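Local coordinates for protein ribonucleoside triphosphate reductase (Lactobacillus leichmannii, PDB 1L1L) that reduces ribonucleoside triphosphates to 2'-deoxyribonucleoside triphosphates as a B12-dependent, allosterically regulated class II ribonucleotide reductase that works as a monomer, at residues A[130-135]-A[455-460]; A[144-149]-A[233-238]; A[153-158]-A[222-227]. All blocks are in the same frame, centred on the assembly; numbering follows the deposited sequence.

Interaction 1 of 3, residues A[130-135]-A[455-460]; sequences GDSKIV and YDWEIS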
# COMPACT_ATOMS: atom_id res chain seq x y z
N GLY A 130 17.63 -18.45 -3.22
CA GLY A 130 18.85 -17.69 -3.34
C GLY A 130 19.41 -17.43 -1.96
O GLY A 130 18.90 -17.97 -0.97
N ASP A 131 20.47 -16.63 -1.87
CA ASP A 131 21.07 -16.32 -0.58
C ASP A 131 20.26 -15.23 0.11
O ASP A 131 20.56 -14.04 -0.01
CB ASP A 131 22.52 -15.86 -0.77
CG ASP A 131 23.25 -15.65 0.56
OD1 ASP A 131 23.14 -16.54 1.44
OD2 ASP A 131 23.93 -14.62 0.72
N SER A 132 19.24 -15.66 0.84
CA SER A 132 18.36 -14.74 1.54
C SER A 132 18.33 -15.10 3.02
O SER A 132 18.82 -16.15 3.42
CB SER A 132 16.95 -14.82 0.96
OG SER A 132 16.96 -14.65 -0.45
N LYS A 133 17.74 -14.22 3.82
CA LYS A 133 17.63 -14.46 5.26
C LYS A 133 16.83 -15.73 5.55
O LYS A 133 17.12 -16.45 6.51
CB LYS A 133 16.98 -13.26 5.94
CG LYS A 133 17.98 -12.18 6.39
CD LYS A 133 18.98 -11.84 5.29
CE LYS A 133 20.03 -10.85 5.79
NZ LYS A 133 20.71 -11.36 7.03
N ILE A 134 15.83 -16.00 4.72
CA ILE A 134 15.01 -17.19 4.88
C ILE A 134 15.36 -18.21 3.80
O ILE A 134 15.26 -17.93 2.60
CB ILE A 134 13.51 -16.86 4.76
CG1 ILE A 134 13.11 -15.89 5.88
CG2 ILE A 134 12.69 -18.13 4.83
CD1 ILE A 134 11.67 -15.42 5.80
N VAL A 135 15.77 -19.40 4.22
CA VAL A 135 16.12 -20.47 3.29
C VAL A 135 15.84 -21.81 3.95
O VAL A 135 16.45 -22.15 4.95
CB VAL A 135 17.62 -20.42 2.89
CG1 VAL A 135 17.96 -21.60 1.99
CG2 VAL A 135 17.93 -19.10 2.18
N TYR A 455 17.94 -5.24 2.64
CA TYR A 455 16.85 -6.06 2.08
C TYR A 455 17.16 -7.53 2.31
O TYR A 455 18.27 -7.98 2.04
CB TYR A 455 16.67 -5.80 0.58
CG TYR A 455 16.08 -4.44 0.26
CD1 TYR A 455 16.89 -3.35 -0.04
CD2 TYR A 455 14.69 -4.24 0.29
CE1 TYR A 455 16.36 -2.09 -0.31
CE2 TYR A 455 14.14 -2.97 0.02
CZ TYR A 455 14.99 -1.90 -0.28
OH TYR A 455 14.48 -0.64 -0.54
N ASP A 456 16.18 -8.29 2.80
CA ASP A 456 16.36 -9.71 3.10
C ASP A 456 16.43 -10.69 1.93
O ASP A 456 17.09 -11.72 2.02
CB ASP A 456 15.27 -10.20 4.06
CG ASP A 456 15.27 -9.44 5.38
OD1 ASP A 456 16.35 -9.04 5.88
OD2 ASP A 456 14.17 -9.26 5.95
N TRP A 457 15.74 -10.40 0.83
CA TRP A 457 15.74 -11.31 -0.30
C TRP A 457 16.73 -10.98 -1.39
O TRP A 457 16.84 -9.83 -1.82
CB TRP A 457 14.34 -11.42 -0.90
CG TRP A 457 13.36 -11.95 0.06
CD1 TRP A 457 12.72 -11.25 1.04
CD2 TRP A 457 12.93 -13.31 0.18
NE1 TRP A 457 11.92 -12.09 1.77
CE2 TRP A 457 12.03 -13.36 1.26
CE3 TRP A 457 13.22 -14.48 -0.52
CZ2 TRP A 457 11.42 -14.55 1.66
CZ3 TRP A 457 12.61 -15.66 -0.12
CH2 TRP A 457 11.72 -15.69 0.96
N GLU A 458 17.43 -12.01 -1.86
CA GLU A 458 18.42 -11.82 -2.90
C GLU A 458 17.83 -11.18 -4.14
O GLU A 458 18.38 -10.23 -4.68
CB GLU A 458 19.06 -13.15 -3.29
CG GLU A 458 20.17 -12.98 -4.31
CD GLU A 458 20.72 -14.30 -4.81
OE1 GLU A 458 19.99 -15.01 -5.53
OE2 GLU A 458 21.88 -14.61 -4.48
N ILE A 459 16.70 -11.71 -4.59
CA ILE A 459 16.07 -11.19 -5.79
C ILE A 459 15.72 -9.71 -5.68
O ILE A 459 15.76 -8.98 -6.68
CB ILE A 459 14.80 -12.00 -6.14
CG1 ILE A 459 14.27 -11.56 -7.50
CG2 ILE A 459 13.75 -11.84 -5.03
CD1 ILE A 459 13.11 -12.39 -8.00
N SER A 460 15.36 -9.26 -4.48
CA SER A 460 15.02 -7.85 -4.28
C SER A 460 16.29 -7.00 -4.36
O SER A 460 16.30 -5.94 -5.00
CB SER A 460 14.35 -7.65 -2.91
OG SER A 460 13.16 -8.42 -2.80

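Interaction 2 of 3, residues A[144-149]-A[233-238]; sequences KAVSMP and LLIDLH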
# COMPACT_ATOMS: atom_id res chain seq x y z
N LYS A 144 15.50 -24.52 -7.05
CA LYS A 144 14.14 -24.00 -7.20
C LYS A 144 13.11 -24.79 -6.39
O LYS A 144 13.17 -26.02 -6.33
CB LYS A 144 13.75 -24.01 -8.68
CG LYS A 144 14.60 -23.10 -9.55
CD LYS A 144 13.99 -22.94 -10.94
CE LYS A 144 14.79 -21.99 -11.80
NZ LYS A 144 14.10 -21.69 -13.08
N ALA A 145 12.18 -24.07 -5.78
CA ALA A 145 11.14 -24.69 -4.97
C ALA A 145 9.78 -24.06 -5.22
O ALA A 145 9.68 -22.85 -5.45
CB ALA A 145 11.49 -24.57 -3.50
N VAL A 146 8.74 -24.88 -5.19
CA VAL A 146 7.38 -24.41 -5.41
C VAL A 146 6.95 -23.42 -4.33
O VAL A 146 6.13 -22.53 -4.59
CB VAL A 146 6.40 -25.58 -5.41
CG1 VAL A 146 4.97 -25.07 -5.50
CG2 VAL A 146 6.71 -26.51 -6.57
N SER A 147 7.50 -23.57 -3.13
CA SER A 147 7.15 -22.72 -2.00
C SER A 147 7.77 -21.32 -2.00
O SER A 147 7.27 -20.43 -1.31
CB SER A 147 7.56 -23.42 -0.70
OG SER A 147 8.98 -23.49 -0.61
N MET A 148 8.83 -21.11 -2.76
CA MET A 148 9.49 -19.81 -2.77
C MET A 148 8.59 -18.56 -2.90
O MET A 148 8.57 -17.72 -2.00
CB MET A 148 10.58 -19.78 -3.85
CG MET A 148 11.50 -18.55 -3.78
SD MET A 148 10.67 -17.00 -4.29
CE MET A 148 12.07 -15.83 -4.29
N PRO A 149 7.85 -18.42 -4.01
CA PRO A 149 6.98 -17.24 -4.15
C PRO A 149 5.98 -17.04 -3.03
O PRO A 149 5.61 -15.90 -2.71
CB PRO A 149 6.31 -17.46 -5.50
CG PRO A 149 6.25 -18.96 -5.60
CD PRO A 149 7.62 -19.36 -5.11
N LEU A 233 7.71 -25.75 4.21
CA LEU A 233 7.91 -27.19 4.37
C LEU A 233 6.66 -27.93 3.90
O LEU A 233 6.74 -28.84 3.08
CB LEU A 233 8.19 -27.51 5.85
CG LEU A 233 8.28 -28.99 6.25
CD1 LEU A 233 9.37 -29.66 5.43
CD2 LEU A 233 8.55 -29.11 7.75
N LEU A 234 5.51 -27.52 4.43
CA LEU A 234 4.23 -28.12 4.06
C LEU A 234 4.01 -28.16 2.55
O LEU A 234 3.56 -29.17 1.99
CB LEU A 234 3.07 -27.35 4.71
CG LEU A 234 1.69 -27.80 4.24
CD1 LEU A 234 1.48 -29.28 4.59
CD2 LEU A 234 0.62 -26.94 4.89
N ILE A 235 4.30 -27.04 1.88
CA ILE A 235 4.13 -26.96 0.44
C ILE A 235 5.13 -27.84 -0.32
O ILE A 235 4.73 -28.66 -1.16
CB ILE A 235 4.29 -25.49 -0.05
CG1 ILE A 235 3.12 -24.64 0.45
CG2 ILE A 235 4.36 -25.46 -1.56
CD1 ILE A 235 3.30 -23.14 0.21
N ASP A 236 6.41 -27.67 -0.04
CA ASP A 236 7.45 -28.44 -0.73
C ASP A 236 7.35 -29.97 -0.59
O ASP A 236 7.93 -30.70 -1.39
CB ASP A 236 8.85 -27.97 -0.30
CG ASP A 236 9.19 -26.56 -0.80
OD1 ASP A 236 8.79 -26.20 -1.93
OD2 ASP A 236 9.89 -25.81 -0.08
N LEU A 237 6.62 -30.45 0.42
CA LEU A 237 6.48 -31.89 0.63
C LEU A 237 5.46 -32.51 -0.32
O LEU A 237 5.25 -33.73 -0.32
CB LEU A 237 6.06 -32.20 2.07
CG LEU A 237 7.12 -32.07 3.16
CD1 LEU A 237 6.50 -32.48 4.49
CD2 LEU A 237 8.33 -32.93 2.84
N HIS A 238 4.81 -31.67 -1.12
CA HIS A 238 3.82 -32.16 -2.06
C HIS A 238 4.47 -32.44 -3.41
O HIS A 238 3.81 -32.97 -4.31
CB HIS A 238 2.69 -31.14 -2.24
CG HIS A 238 1.71 -31.09 -1.11
ND1 HIS A 238 2.00 -30.54 0.11
CD2 HIS A 238 0.43 -31.53 -1.03
CE1 HIS A 238 0.95 -30.63 0.90
NE2 HIS A 238 -0.02 -31.23 0.24
O HOH W 1 8.93 -27.57 -4.17

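Interaction 3 of 3, residues A[153-158]-A[222-227]; sequences LFDELM and DTREGW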
# COMPACT_ATOMS: atom_id res chain seq x y z
N LEU A 153 5.78 -13.81 -0.42
CA LEU A 153 4.54 -13.12 -0.12
C LEU A 153 4.21 -13.16 1.37
O LEU A 153 3.86 -12.13 1.97
CB LEU A 153 3.39 -13.73 -0.94
CG LEU A 153 1.99 -13.20 -0.66
CD1 LEU A 153 1.30 -12.89 -1.96
CD2 LEU A 153 1.21 -14.22 0.13
N PHE A 154 4.31 -14.34 1.98
CA PHE A 154 4.02 -14.56 3.39
C PHE A 154 4.90 -13.64 4.26
O PHE A 154 4.43 -12.97 5.18
CB PHE A 154 4.31 -16.03 3.73
CG PHE A 154 3.71 -16.53 5.04
CD1 PHE A 154 2.87 -15.73 5.81
CD2 PHE A 154 3.97 -17.83 5.47
CE1 PHE A 154 2.31 -16.21 6.99
CE2 PHE A 154 3.42 -18.32 6.64
CZ PHE A 154 2.58 -17.51 7.41
N ASP A 155 6.18 -13.60 3.93
CA ASP A 155 7.13 -12.78 4.69
C ASP A 155 6.82 -11.28 4.63
O ASP A 155 6.63 -10.63 5.66
CB ASP A 155 8.55 -13.08 4.19
CG ASP A 155 9.63 -12.40 5.04
OD1 ASP A 155 9.49 -12.42 6.28
OD2 ASP A 155 10.60 -11.87 4.46
N GLU A 156 6.71 -10.74 3.42
CA GLU A 156 6.42 -9.31 3.27
C GLU A 156 5.07 -8.96 3.88
O GLU A 156 4.89 -7.87 4.44
CB GLU A 156 6.47 -8.93 1.79
CG GLU A 156 7.83 -9.13 1.14
CD GLU A 156 8.98 -8.52 1.94
OE1 GLU A 156 8.78 -7.47 2.59
OE2 GLU A 156 10.10 -9.09 1.90
N LEU A 157 4.10 -9.87 3.78
CA LEU A 157 2.80 -9.62 4.38
C LEU A 157 2.93 -9.55 5.91
O LEU A 157 2.31 -8.71 6.55
CB LEU A 157 1.78 -10.72 4.01
CG LEU A 157 1.13 -10.70 2.62
CD1 LEU A 157 0.32 -12.02 2.38
CD2 LEU A 157 0.22 -9.49 2.51
N MET A 158 3.71 -10.44 6.51
CA MET A 158 3.83 -10.41 7.96
C MET A 158 4.61 -9.17 8.42
O MET A 158 4.48 -8.75 9.56
CB MET A 158 4.50 -11.67 8.50
CG MET A 158 3.52 -12.83 8.63
SD MET A 158 4.26 -14.16 9.53
CE MET A 158 5.49 -14.68 8.35
N ASP A 222 9.40 -19.57 17.64
CA ASP A 222 8.39 -18.54 17.81
C ASP A 222 8.81 -17.23 17.13
O ASP A 222 8.99 -16.21 17.79
CB ASP A 222 8.13 -18.34 19.30
CG ASP A 222 7.21 -17.17 19.59
OD1 ASP A 222 6.39 -16.81 18.72
OD2 ASP A 222 7.31 -16.62 20.71
N THR A 223 8.96 -17.28 15.81
CA THR A 223 9.36 -16.11 15.03
C THR A 223 8.65 -16.06 13.68
O THR A 223 8.10 -17.07 13.23
CB THR A 223 10.87 -16.14 14.73
OG1 THR A 223 11.16 -17.24 13.86
CG2 THR A 223 11.67 -16.29 16.03
N ARG A 224 8.67 -14.90 13.03
CA ARG A 224 8.04 -14.75 11.73
C ARG A 224 8.61 -15.79 10.77
O ARG A 224 7.87 -16.42 10.01
CB ARG A 224 8.27 -13.34 11.17
CG ARG A 224 8.22 -13.23 9.63
CD ARG A 224 8.25 -11.76 9.17
NE ARG A 224 9.38 -11.03 9.75
CZ ARG A 224 10.65 -11.18 9.39
NH1 ARG A 224 10.99 -12.04 8.43
NH2 ARG A 224 11.60 -10.49 10.00
N GLU A 225 9.93 -15.96 10.80
CA GLU A 225 10.58 -16.93 9.93
C GLU A 225 10.07 -18.34 10.22
O GLU A 225 9.93 -19.16 9.31
CB GLU A 225 12.10 -16.88 10.12
CG GLU A 225 12.69 -15.49 9.91
CD GLU A 225 12.20 -14.49 10.94
OE1 GLU A 225 12.35 -14.77 12.15
OE2 GLU A 225 11.66 -13.43 10.56
N GLY A 226 9.79 -18.62 11.49
CA GLY A 226 9.29 -19.93 11.85
C GLY A 226 8.00 -20.23 11.10
O GLY A 226 7.80 -21.34 10.62
N TRP A 227 7.14 -19.22 11.01
CA TRP A 227 5.85 -19.32 10.33
C TRP A 227 6.03 -19.57 8.84
O TRP A 227 5.36 -20.43 8.26
CB TRP A 227 5.04 -18.02 10.52
CG TRP A 227 4.36 -17.90 11.86
CD1 TRP A 227 4.87 -18.22 13.08
CD2 TRP A 227 3.04 -17.38 12.10
NE1 TRP A 227 3.97 -17.94 14.07
CE2 TRP A 227 2.83 -17.42 13.50
CE3 TRP A 227 2.02 -16.89 11.27
CZ2 TRP A 227 1.64 -16.98 14.08
CZ3 TRP A 227 0.84 -16.46 11.86
CH2 TRP A 227 0.66 -16.50 13.25

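Interaction 1 of 3, residues A[130-135]-A[455-460]
S132 OG accepts the backbone N-H of E458 at 3.0 Å, and the bond is nearly straight (171°). The next residue, K133, donates from its N to D456 O, two residues before E458, at 3.1 Å. These two bonds hold the loop 130-135 against the turn that leads into helix 458-467. S132 CB also sits 3.3 Å from D456 O. The S132 hydroxyl lies beside its own backbone N (chi1 -53°), which brings it to the first turn of the helix. W457 is the N-cap residue of that helix, and S132, from a loop far off in sequence, takes the N-H of the residue after it. The same S132 OG bonds Y129 O. K133 and D456 cross at about a right angle, and K133 CG lies 3.6 Å from D456 OD1. Their charged ends do not meet; D456 OD2 pairs with K159 instead. E458 reaches out with its chain extended, and its OE1 comes to 3.6 Å from G130 CA. I134 CD1 packs on W457 CZ2 at 4.2 Å. W457 is positioned in turn by D155, which bonds its NE1, and by F152, whose ring meets it edge-to-face. R461, the residue after S460, bonds D131 O.

Interaction 2 of 3, residues A[144-149]-A[233-238]
A type I beta turn from A145 to M148 brings S147 close to helix 224-236, with S147 CA 5.7 Å from I235 CA. The turn joins the short strand 144-145 to helix 148-158. The contact therefore sets the turn that leads into helix 148-158 against the C-terminal part of helix 224-236, which lies in the insertion domain of B12-dependent ribonucleotide reductases. All the touching residues are buried.

D236 is the polar centre. Its carboxylate meets S147 twice, and each oxygen is approached on its syn side. S147 OG donates to OD2 of D236 at 2.5 Å, a short bond. S147 N donates to D236 OD1 at 3.2 Å, in a bent bond (148°). Both donors stand about 30° or more out of the carboxylate plane. The S147 hydroxyl lies between its backbone N and carbonyl carbon (chi1 68°), so one residue offers both its N-H and its O-H to the aspartate. A145 CB lies in van der Waals contact with D236 OD1, 3.5 Å away.

Beside this polar pair, I235 CG2 packs 3.9 Å from S147 CB and 4.0 Å from V146 CG1. The valine and isoleucine side chains cross obliquely. Y138 OH also bonds D236 OD2, and Y129 OH bonds S147 OG. Two tyrosines from the region before the turn thus join the network.

A water extends the grip of the carboxylate to the preceding turn residue, V146: it accepts from V146 N at 2.9 Å and donates to D236 OD1 at 2.6 Å.

Interaction 3 of 3, residues A[153-158]-A[222-227]
R224 opens the contact with two different parts of its side chain. Its aliphatic part runs past M158, whose CE lies 3.3 Å from R224 CG. Its chain then bends at chi3 (53°) and brings NH1 to D155. R224 NH1 donates to D155 OD1 at 2.6 Å in a salt bridge, on the syn lone pair of the oxygen. The bond is bent, and the carboxylate and guanidinium planes stand 45° apart. D155 OD2 pairs with K159. E225 follows, and its OE2 pairs with R224 NH1 at 2.6 Å. D155, R224 and E225 thus form a salt-bridge network in which one guanidinium nitrogen serves two carboxylates. The three residues lie at a packing of two helices, 148-158 and 224-236, the second from the insertion domain. G226 N donates to the hydroxyl of T223, the N-cap residue of helix 224-236. W227 brings the apolar half. F154 CZ meets the edge of its indole near the ring plane, 3.9 Å from W227 CE3, and the two side chains cross at about a right angle. M158 SD approaches W227 CE3 obliquely at 3.9 Å, a Met-aromatic contact. M158 CE also lies over one face of F154, toward the rim.

From the N terminus, the chain first passes 130-135, between strands 127-128 and 144-145. It then runs through 144-149 into helix 148-158, which carries 153-158. Helix 224-236, further on, carries the main part of both return segments. Its start closes interaction 3, the shortest loop, and its far end closes interaction 2, so 3 lies within 2. Much later, 455-460 closes interaction 1 around both. None of the three cross. Interactions 2 and 3 tie the same two helices at two points about 15 Å apart between centres. Interaction 1 adds the start of helix 458-467, and W457 touches M148, D155 and E156 of helix 148-158.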